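Local coordinates for prephenate dehydrogenase (Aquifex aeolicus, PDB 2G5C), which probably catalyses the NAD-dependent oxidative decarboxylation of prephenate to 4-hydroxyphenylpyruvate, a step of tyrosine biosynthesis, at residues 83-97 with 108-120. Residues are numbered along the deposited sequence; the frame is centred on the assembly and turned at random.
With NAD (nicotinamide-adenine-dinucleotide), chain E.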
ATOM      1  N   SER A  83      23.238  21.943  25.692  1.00 34.88           N
ATOM      2  CA  SER A  83      23.066  22.054  27.136  1.00 35.91           C
ATOM      3  C   SER A  83      23.900  23.169  27.762  1.00 37.45           C
ATOM      4  O   SER A  83      23.466  23.807  28.722  1.00 37.88           O
ATOM      5  CB  SER A  83      23.390  20.717  27.813  1.00 36.90           C
ATOM      6  OG  SER A  83      24.690  20.264  27.487  1.00 36.52           O
ATOM      7  N   TYR A  84      25.094  23.412  27.227  1.00 38.60           N
ATOM      8  CA  TYR A  84      25.942  24.468  27.771  1.00 40.42           C
ATOM      9  C   TYR A  84      25.948  25.745  26.934  1.00 38.98           C
ATOM     10  O   TYR A  84      26.608  26.723  27.282  1.00 39.53           O
ATOM     11  CB  TYR A  84      27.373  23.955  27.973  1.00 41.95           C
ATOM     12  CG  TYR A  84      27.976  23.257  26.780  1.00 45.03           C
ATOM     13  CD1 TYR A  84      28.252  23.952  25.603  1.00 47.19           C
ATOM     14  CD2 TYR A  84      28.298  21.900  26.836  1.00 46.11           C
ATOM     15  CE1 TYR A  84      28.838  23.314  24.507  1.00 47.76           C
ATOM     16  CE2 TYR A  84      28.884  21.251  25.748  1.00 47.13           C
ATOM     17  CZ  TYR A  84      29.153  21.964  24.589  1.00 48.52           C
ATOM     18  OH  TYR A  84      29.740  21.333  23.514  1.00 48.42           O
ATOM     19  N   ILE A  85      25.204  25.738  25.834  1.00 36.83           N
ATOM     20  CA  ILE A  85      25.116  26.907  24.968  1.00 34.79           C
ATOM     21  C   ILE A  85      23.820  27.649  25.273  1.00 34.01           C
ATOM     22  O   ILE A  85      23.800  28.871  25.400  1.00 32.80           O
ATOM     23  CB  ILE A  85      25.107  26.502  23.480  1.00 35.38           C
ATOM     24  CG1 ILE A  85      26.414  25.793  23.126  1.00 36.08           C
ATOM     25  CG2 ILE A  85      24.908  27.728  22.603  1.00 36.63           C
ATOM     26  CD1 ILE A  85      26.393  25.137  21.765  1.00 37.43           C
ATOM     27  N   LEU A  86      22.735  26.895  25.400  1.00 31.79           N
ATOM     28  CA  LEU A  86      21.429  27.483  25.673  1.00 31.24           C
ATOM     29  C   LEU A  86      21.286  27.881  27.131  1.00 30.66           C
ATOM     30  O   LEU A  86      21.851  27.240  28.016  1.00 30.99           O
ATOM     31  CB  LEU A  86      20.316  26.485  25.328  1.00 27.97           C
ATOM     32  CG  LEU A  86      20.254  25.950  23.896  1.00 29.25           C
ATOM     33  CD1 LEU A  86      19.185  24.854  23.791  1.00 25.57           C
ATOM     34  CD2 LEU A  86      19.956  27.097  22.948  1.00 26.90           C
ATOM     35  N   SER A  87      20.524  28.937  27.378  1.00 31.35           N
ATOM     36  CA  SER A  87      20.284  29.373  28.743  1.00 35.19           C
ATOM     37  C   SER A  87      19.210  28.431  29.277  1.00 36.98           C
ATOM     38  O   SER A  87      18.491  27.802  28.494  1.00 36.03           O
ATOM     39  CB  SER A  87      19.770  30.811  28.772  1.00 35.37           C
ATOM     40  OG  SER A  87      18.437  30.882  28.301  1.00 37.69           O
ATOM     41  N   GLU A  88      19.106  28.329  30.598  1.00 37.89           N
ATOM     42  CA  GLU A  88      18.119  27.458  31.227  1.00 39.16           C
ATOM     43  C   GLU A  88      16.694  27.935  30.938  1.00 38.67           C
ATOM     44  O   GLU A  88      15.723  27.260  31.268  1.00 39.68           O
ATOM     45  CB  GLU A  88      18.340  27.423  32.743  1.00 42.27           C
ATOM     46  CG  GLU A  88      19.754  27.060  33.174  1.00 45.12           C
ATOM     47  CD  GLU A  88      20.186  25.687  32.695  1.00 48.69           C
ATOM     48  OE1 GLU A  88      19.465  24.701  32.961  1.00 50.12           O
ATOM     49  OE2 GLU A  88      21.255  25.593  32.054  1.00 52.39           O
ATOM     50  N   ASP A  89      16.582  29.100  30.314  1.00 38.29           N
ATOM     51  CA  ASP A  89      15.290  29.692  29.988  1.00 38.23           C
ATOM     52  C   ASP A  89      14.762  29.227  28.621  1.00 36.75           C
ATOM     53  O   ASP A  89      13.614  29.497  28.260  1.00 35.66           O
ATOM     54  CB  ASP A  89      15.438  31.222  30.028  1.00 41.85           C
ATOM     55  CG  ASP A  89      14.142  31.958  29.734  1.00 45.50           C
ATOM     56  OD1 ASP A  89      13.052  31.355  29.860  1.00 47.63           O
ATOM     57  OD2 ASP A  89      14.219  33.160  29.392  1.00 47.45           O
ATOM     58  N   ALA A  90      15.595  28.513  27.874  1.00 33.18           N
ATOM     59  CA  ALA A  90      15.214  28.037  26.546  1.00 32.76           C
ATOM     60  C   ALA A  90      14.316  26.798  26.545  1.00 31.13           C
ATOM     61  O   ALA A  90      14.340  25.994  27.480  1.00 31.46           O
ATOM     62  CB  ALA A  90      16.472  27.754  25.720  1.00 30.52           C
ATOM     63  N   THR A  91      13.528  26.658  25.483  1.00 29.73           N
ATOM     64  CA  THR A  91      12.635  25.513  25.308  1.00 27.99           C
ATOM     65  C   THR A  91      13.120  24.722  24.101  1.00 26.57           C
ATOM     66  O   THR A  91      13.368  25.294  23.040  1.00 26.42           O
ATOM     67  CB  THR A  91      11.183  25.951  25.040  1.00 28.31           C
ATOM     68  OG1 THR A  91      10.646  26.568  26.215  1.00 29.35           O
ATOM     69  CG2 THR A  91      10.322  24.746  24.664  1.00 27.64           C
ATOM     70  N   VAL A  92      13.263  23.411  24.268  1.00 25.39           N
ATOM     71  CA  VAL A  92      13.727  22.550  23.183  1.00 25.58           C
ATOM     72  C   VAL A  92      12.737  21.423  22.920  1.00 25.92           C
ATOM     73  O   VAL A  92      12.399  20.663  23.827  1.00 23.71           O
ATOM     74  CB  VAL A  92      15.096  21.916  23.504  1.00 25.08           C
ATOM     75  CG1 VAL A  92      15.533  21.013  22.349  1.00 25.29           C
ATOM     76  CG2 VAL A  92      16.133  23.003  23.754  1.00 27.07           C
ATOM     77  N   THR A  93      12.283  21.316  21.673  1.00 24.24           N
ATOM     78  CA  THR A  93      11.333  20.272  21.296  1.00 24.30           C
ATOM     79  C   THR A  93      11.797  19.670  19.965  1.00 23.87           C
ATOM     80  O   THR A  93      12.704  20.204  19.333  1.00 21.64           O
ATOM     81  CB  THR A  93       9.890  20.860  21.200  1.00 24.41           C
ATOM     82  OG1 THR A  93       8.935  19.798  21.070  1.00 26.67           O
ATOM     83  CG2 THR A  93       9.770  21.816  20.026  1.00 27.22           C
ATOM     84  N   ASP A  94      11.202  18.558  19.539  1.00 23.11           N
ATOM     85  CA  ASP A  94      11.640  17.931  18.292  1.00 24.38           C
ATOM     86  C   ASP A  94      10.525  17.502  17.333  1.00 24.63           C
ATOM     87  O   ASP A  94       9.337  17.738  17.571  1.00 24.47           O
ATOM     88  CB  ASP A  94      12.530  16.720  18.609  1.00 24.71           C
ATOM     89  CG  ASP A  94      11.735  15.524  19.156  1.00 29.17           C
ATOM     90  OD1 ASP A  94      10.955  15.704  20.124  1.00 29.74           O
ATOM     91  OD2 ASP A  94      11.899  14.402  18.623  1.00 27.96           O
ATOM     92  N   GLN A  95      10.942  16.874  16.238  1.00 25.93           N
ATOM     93  CA  GLN A  95      10.038  16.374  15.207  1.00 25.53           C
ATOM     94  C   GLN A  95      10.338  14.907  14.927  1.00 24.88           C
ATOM     95  O   GLN A  95       9.707  14.294  14.066  1.00 28.32           O
ATOM     96  CB  GLN A  95      10.218  17.171  13.910  1.00 26.20           C
ATOM     97  CG  GLN A  95       9.671  18.579  13.961  1.00 26.98           C
ATOM     98  CD  GLN A  95       9.587  19.219  12.587  1.00 25.72           C
ATOM     99  OE1 GLN A  95      10.541  19.836  12.110  1.00 26.24           O
ATOM    100  NE2 GLN A  95       8.440  19.063  11.938  1.00 24.01           N
ATOM    101  N   GLY A  96      11.307  14.352  15.650  1.00 23.27           N
ATOM    102  CA  GLY A  96      11.692  12.962  15.457  1.00 23.52           C
ATOM    103  C   GLY A  96      10.519  12.007  15.304  1.00 23.77           C
ATOM    104  O   GLY A  96       9.482  12.193  15.940  1.00 23.31           O
ATOM    105  N   SER A  97      10.691  10.992  14.460  1.00 22.97           N
ATOM    106  CA  SER A  97       9.651   9.996  14.200  1.00 24.79           C
ATOM    107  C   SER A  97       9.521   9.021  15.358  1.00 23.38           C
ATOM    108  O   SER A  97       8.495   8.359  15.510  1.00 25.09           O
ATOM    109  CB  SER A  97       9.971   9.208  12.923  1.00 23.97           C
ATOM    110  OG  SER A  97       9.970  10.044  11.781  1.00 31.97           O
ATOM    111  N   ASN A 108      17.348  13.948  30.320  1.00 36.25           N
ATOM    112  CA  ASN A 108      18.506  13.827  31.199  1.00 37.33           C
ATOM    113  C   ASN A 108      19.657  14.731  30.771  1.00 38.57           C
ATOM    114  O   ASN A 108      20.545  15.025  31.570  1.00 38.12           O
ATOM    115  CB  ASN A 108      19.012  12.379  31.245  1.00 38.60           C
ATOM    116  CG  ASN A 108      18.030  11.435  31.906  1.00 39.58           C
ATOM    117  OD1 ASN A 108      17.332  11.807  32.846  1.00 40.29           O
ATOM    118  ND2 ASN A 108      17.986  10.197  31.428  1.00 39.04           N
ATOM    119  N   ILE A 109      19.640  15.168  29.514  1.00 38.35           N
ATOM    120  CA  ILE A 109      20.696  16.026  28.985  1.00 37.86           C
ATOM    121  C   ILE A 109      20.329  17.506  28.955  1.00 38.25           C
ATOM    122  O   ILE A 109      21.169  18.364  29.239  1.00 39.77           O
ATOM    123  CB  ILE A 109      21.089  15.606  27.550  1.00 37.44           C
ATOM    124  CG1 ILE A 109      21.692  14.201  27.563  1.00 37.44           C
ATOM    125  CG2 ILE A 109      22.089  16.596  26.970  1.00 36.86           C
ATOM    126  CD1 ILE A 109      22.027  13.665  26.183  1.00 36.29           C
ATOM    127  N   LEU A 110      19.084  17.807  28.610  1.00 36.94           N
ATOM    128  CA  LEU A 110      18.638  19.193  28.526  1.00 37.10           C
ATOM    129  C   LEU A 110      17.849  19.655  29.738  1.00 37.44           C
ATOM    130  O   LEU A 110      17.651  20.852  29.936  1.00 36.39           O
ATOM    131  CB  LEU A 110      17.797  19.393  27.267  1.00 37.92           C
ATOM    132  CG  LEU A 110      18.540  19.136  25.956  1.00 38.52           C
ATOM    133  CD1 LEU A 110      17.563  19.207  24.798  1.00 38.19           C
ATOM    134  CD2 LEU A 110      19.660  20.160  25.793  1.00 38.06           C
ATOM    135  N   GLY A 111      17.384  18.704  30.541  1.00 39.54           N
ATOM    136  CA  GLY A 111      16.627  19.050  31.731  1.00 38.93           C
ATOM    137  C   GLY A 111      15.198  19.481  31.471  1.00 39.61           C
ATOM    138  O   GLY A 111      14.531  18.965  30.573  1.00 41.19           O
ATOM    139  N   LYS A 112      14.729  20.436  32.268  1.00 38.35           N
ATOM    140  CA  LYS A 112      13.367  20.950  32.165  1.00 37.13           C
ATOM    141  C   LYS A 112      13.089  21.643  30.835  1.00 35.14           C
ATOM    142  O   LYS A 112      11.952  22.016  30.551  1.00 34.82           O
ATOM    143  CB  LYS A 112      13.097  21.932  33.306  1.00 36.97           C
ATOM    144  CG  LYS A 112      13.288  21.341  34.692  1.00 38.18           C
ATOM    145  CD  LYS A 112      12.162  20.382  35.068  1.00 38.69           C
ATOM    146  CE  LYS A 112      10.832  21.112  35.231  1.00 39.49           C
ATOM    147  NZ  LYS A 112       9.774  20.243  35.828  1.00 37.15           N
ATOM    148  N   ARG A 113      14.122  21.813  30.023  1.00 32.99           N
ATOM    149  CA  ARG A 113      13.958  22.481  28.739  1.00 34.39           C
ATOM    150  C   ARG A 113      13.300  21.643  27.647  1.00 32.89           C
ATOM    151  O   ARG A 113      12.586  22.176  26.798  1.00 31.24           O
ATOM    152  CB  ARG A 113      15.315  22.984  28.238  1.00 35.77           C
ATOM    153  CG  ARG A 113      15.834  24.179  29.022  1.00 38.35           C
ATOM    154  CD  ARG A 113      17.214  24.608  28.570  1.00 40.72           C
ATOM    155  NE  ARG A 113      18.217  23.593  28.870  1.00 42.47           N
ATOM    156  CZ  ARG A 113      19.502  23.857  29.073  1.00 40.05           C
ATOM    157  NH1 ARG A 113      19.944  25.105  29.012  1.00 40.91           N
ATOM    158  NH2 ARG A 113      20.345  22.871  29.347  1.00 41.14           N
ATOM    159  N   PHE A 114      13.518  20.334  27.681  1.00 31.80           N
ATOM    160  CA  PHE A 114      12.981  19.461  26.641  1.00 30.42           C
ATOM    161  C   PHE A 114      11.539  18.973  26.717  1.00 30.63           C
ATOM    162  O   PHE A 114      11.042  18.575  27.776  1.00 29.33           O
ATOM    163  CB  PHE A 114      13.879  18.237  26.474  1.00 30.78           C
ATOM    164  CG  PHE A 114      13.478  17.359  25.329  1.00 30.30           C
ATOM    165  CD1 PHE A 114      13.695  17.769  24.019  1.00 29.41           C
ATOM    166  CD2 PHE A 114      12.831  16.148  25.557  1.00 28.93           C
ATOM    167  CE1 PHE A 114      13.268  16.986  22.947  1.00 29.81           C
ATOM    168  CE2 PHE A 114      12.401  15.358  24.492  1.00 29.40           C
ATOM    169  CZ  PHE A 114      12.620  15.779  23.186  1.00 26.93           C
ATOM    170  N   VAL A 115      10.893  18.984  25.551  1.00 29.80           N
ATOM    171  CA  VAL A 115       9.525  18.521  25.371  1.00 29.17           C
ATOM    172  C   VAL A 115       9.505  17.722  24.065  1.00 28.62           C
ATOM    173  O   VAL A 115       9.790  18.266  22.996  1.00 28.56           O
ATOM    174  CB  VAL A 115       8.535  19.689  25.244  1.00 30.02           C
ATOM    175  CG1 VAL A 115       7.121  19.149  25.054  1.00 29.72           C
ATOM    176  CG2 VAL A 115       8.607  20.569  26.484  1.00 29.98           C
ATOM    177  N   GLY A 116       9.175  16.437  24.160  1.00 28.11           N
ATOM    178  CA  GLY A 116       9.138  15.575  22.985  1.00 27.20           C
ATOM    179  C   GLY A 116       7.930  15.761  22.085  1.00 26.95           C
ATOM    180  O   GLY A 116       6.802  15.923  22.563  1.00 27.53           O
ATOM    181  N   GLY A 117       8.163  15.725  20.776  1.00 26.54           N
ATOM    182  CA  GLY A 117       7.077  15.901  19.823  1.00 24.72           C
ATOM    183  C   GLY A 117       7.244  15.107  18.535  1.00 23.73           C
ATOM    184  O   GLY A 117       8.360  14.705  18.171  1.00 21.24           O
ATOM    185  N   HIS A 118       6.127  14.876  17.848  1.00 21.14           N
ATOM    186  CA  HIS A 118       6.134  14.130  16.588  1.00 22.40           C
ATOM    187  C   HIS A 118       4.946  14.499  15.711  1.00 23.41           C
ATOM    188  O   HIS A 118       3.820  14.061  15.962  1.00 22.77           O
ATOM    189  CB  HIS A 118       6.088  12.624  16.841  1.00 21.65           C
ATOM    190  CG  HIS A 118       5.965  11.805  15.589  1.00 23.25           C
ATOM    191  ND1 HIS A 118       5.586  10.480  15.600  1.00 24.06           N
ATOM    192  CD2 HIS A 118       6.168  12.126  14.288  1.00 21.98           C
ATOM    193  CE1 HIS A 118       5.557  10.023  14.361  1.00 24.94           C
ATOM    194  NE2 HIS A 118       5.906  11.001  13.547  1.00 22.95           N
ATOM    195  N   PRO A 119       5.176  15.322  14.678  1.00 24.07           N
ATOM    196  CA  PRO A 119       4.099  15.726  13.772  1.00 26.07           C
ATOM    197  C   PRO A 119       3.831  14.585  12.791  1.00 28.25           C
ATOM    198  O   PRO A 119       4.765  14.031  12.211  1.00 28.52           O
ATOM    199  CB  PRO A 119       4.676  16.958  13.089  1.00 24.64           C
ATOM    200  CG  PRO A 119       6.136  16.617  12.997  1.00 25.88           C
ATOM    201  CD  PRO A 119       6.416  16.062  14.381  1.00 24.05           C
ATOM    202  N   ILE A 120       2.564  14.220  12.624  1.00 31.45           N
ATOM    203  CA  ILE A 120       2.206  13.135  11.715  1.00 34.99           C
ATOM    204  C   ILE A 120       1.880  13.711  10.345  1.00 38.42           C
ATOM    205  O   ILE A 120       0.719  13.743   9.923  1.00 38.04           O
ATOM    206  CB  ILE A 120       0.983  12.342  12.235  1.00 34.81           C
ATOM    207  CG1 ILE A 120       1.208  11.918  13.689  1.00 34.26           C
ATOM    208  CG2 ILE A 120       0.751  11.111  11.358  1.00 33.13           C
ATOM    209  CD1 ILE A 120       2.396  10.996  13.890  1.00 36.59           C
TER
HETATM  210  PA  NAD E3686      15.920  16.097   5.436  1.00 33.72           P
HETATM  211  O1A NAD E3686      15.090  16.855   4.486  1.00 31.02           O
HETATM  212  O2A NAD E3686      16.926  15.142   4.830  1.00 30.42           O
HETATM  213  O5B NAD E3686      16.626  17.173   6.373  1.00 32.16           O
HETATM  214  C5B NAD E3686      17.500  16.755   7.381  1.00 31.31           C
HETATM  215  C4B NAD E3686      18.517  17.852   7.638  1.00 28.47           C
HETATM  216  O4B NAD E3686      19.367  17.331   8.626  1.00 30.43           O
HETATM  217  C3B NAD E3686      19.420  18.145   6.418  1.00 30.82           C
HETATM  218  O3B NAD E3686      19.325  19.497   5.989  1.00 29.46           O
HETATM  219  C2B NAD E3686      20.809  17.730   6.909  1.00 31.01           C
HETATM  220  O2B NAD E3686      21.900  18.436   6.358  1.00 30.47           O
HETATM  221  C1B NAD E3686      20.614  17.916   8.395  1.00 30.12           C
HETATM  222  N9A NAD E3686      21.562  17.288   9.332  1.00 30.09           N
HETATM  223  C8A NAD E3686      22.114  16.029   9.303  1.00 27.82           C
HETATM  224  N7A NAD E3686      22.924  15.890  10.367  1.00 30.08           N
HETATM  225  C5A NAD E3686      22.901  17.038  11.080  1.00 30.74           C
HETATM  226  C6A NAD E3686      23.526  17.477  12.258  1.00 28.94           C
HETATM  227  N6A NAD E3686      24.349  16.688  12.926  1.00 30.57           N
HETATM  228  N1A NAD E3686      23.276  18.765  12.735  1.00 30.91           N
HETATM  229  C2A NAD E3686      22.411  19.620  12.051  1.00 30.49           C
HETATM  230  N3A NAD E3686      21.789  19.196  10.885  1.00 33.27           N
HETATM  231  C4A NAD E3686      22.039  17.926  10.423  1.00 30.27           C
HETATM  232  O3  NAD E3686      15.002  15.245   6.488  1.00 33.51           O
HETATM  233  PN  NAD E3686      13.495  15.592   6.923  1.00 35.85           P
HETATM  234  O1N NAD E3686      13.342  17.059   6.952  1.00 33.26           O
HETATM  235  O2N NAD E3686      12.579  14.851   6.013  1.00 36.82           O
HETATM  236  O5D NAD E3686      13.263  14.980   8.399  1.00 39.31           O
HETATM  237  C5D NAD E3686      13.984  15.458   9.518  1.00 37.72           C
HETATM  238  C4D NAD E3686      13.518  14.819  10.845  1.00 36.50           C
HETATM  239  O4D NAD E3686      12.100  14.802  10.901  1.00 37.28           O
HETATM  240  C3D NAD E3686      13.968  13.386  11.164  1.00 37.26           C
HETATM  241  O3D NAD E3686      14.494  13.360  12.493  1.00 36.27           O
HETATM  242  C2D NAD E3686      12.725  12.518  11.043  1.00 37.35           C
HETATM  243  O2D NAD E3686      12.712  11.432  11.964  1.00 34.62           O
HETATM  244  C1D NAD E3686      11.597  13.528  11.248  1.00 36.28           C
HETATM  245  N1N NAD E3686      10.339  13.298  10.472  1.00 37.05           N
HETATM  246  C2N NAD E3686      10.433  13.138   9.092  1.00 37.34           C
HETATM  247  C3N NAD E3686       9.275  12.921   8.334  1.00 38.73           C
HETATM  248  C7N NAD E3686       9.394  12.751   6.848  1.00 39.37           C
HETATM  249  O7N NAD E3686       8.245  12.541   6.138  1.00 41.08           O
HETATM  250  N7N NAD E3686      10.544  12.796   6.198  1.00 39.82           N
HETATM  251  C4N NAD E3686       8.017  12.868   8.997  1.00 38.80           C
HETATM  252  C5N NAD E3686       7.934  13.033  10.398  1.00 37.80           C
HETATM  253  C6N NAD E3686       9.114  13.249  11.130  1.00 38.49           C
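The carboxylate of Glu88 sits over one face of the Arg113 guanidinium, OE2 3.3 Å from NH1; the oxygen lies well out of the guanidinium plane, so this salt bridge is an attraction between charges rather than a directed bond. At the edge, NH1 gives a hydrogen bond to Ser87 O (3.1 Å), which lies in the guanidinium plane and takes Ala90 N from the opposite face of its own carbonyl; NH2 reaches Ser83 O only weakly. The His118 ring has Ser97 CA over one face, 4.0 Å from the centroid in a CH-pi contact, Ile120 CD1 on the other, offset toward the rim, and the nicotinamide C5N at its edge; ND1 bonds His176. Between these groups the parallel strands of a Rossmann beta-alpha-beta unit pair: Val92 N bonds Arg113 O, and Val115 N bonds Val92 O (2.8 Å). Beyond the first strand, Ser97 N and OG bond the ribose O2D of NAD. NE of Arg113 bonds Leu110 O, and a bend at chi3 (-66°) brings NH1 and NH2 alongside the carbonyls of Ser87 and Ser83. With an alanine here, Glu88 is likely to lose its countercharge and Ser87 O one of its two donors. Thr93 OG1 donates to Val115 O (2.6 Å), while Asp94, salt-bridged to Lys99, receives Gly117 N on OD1 (2.9 Å).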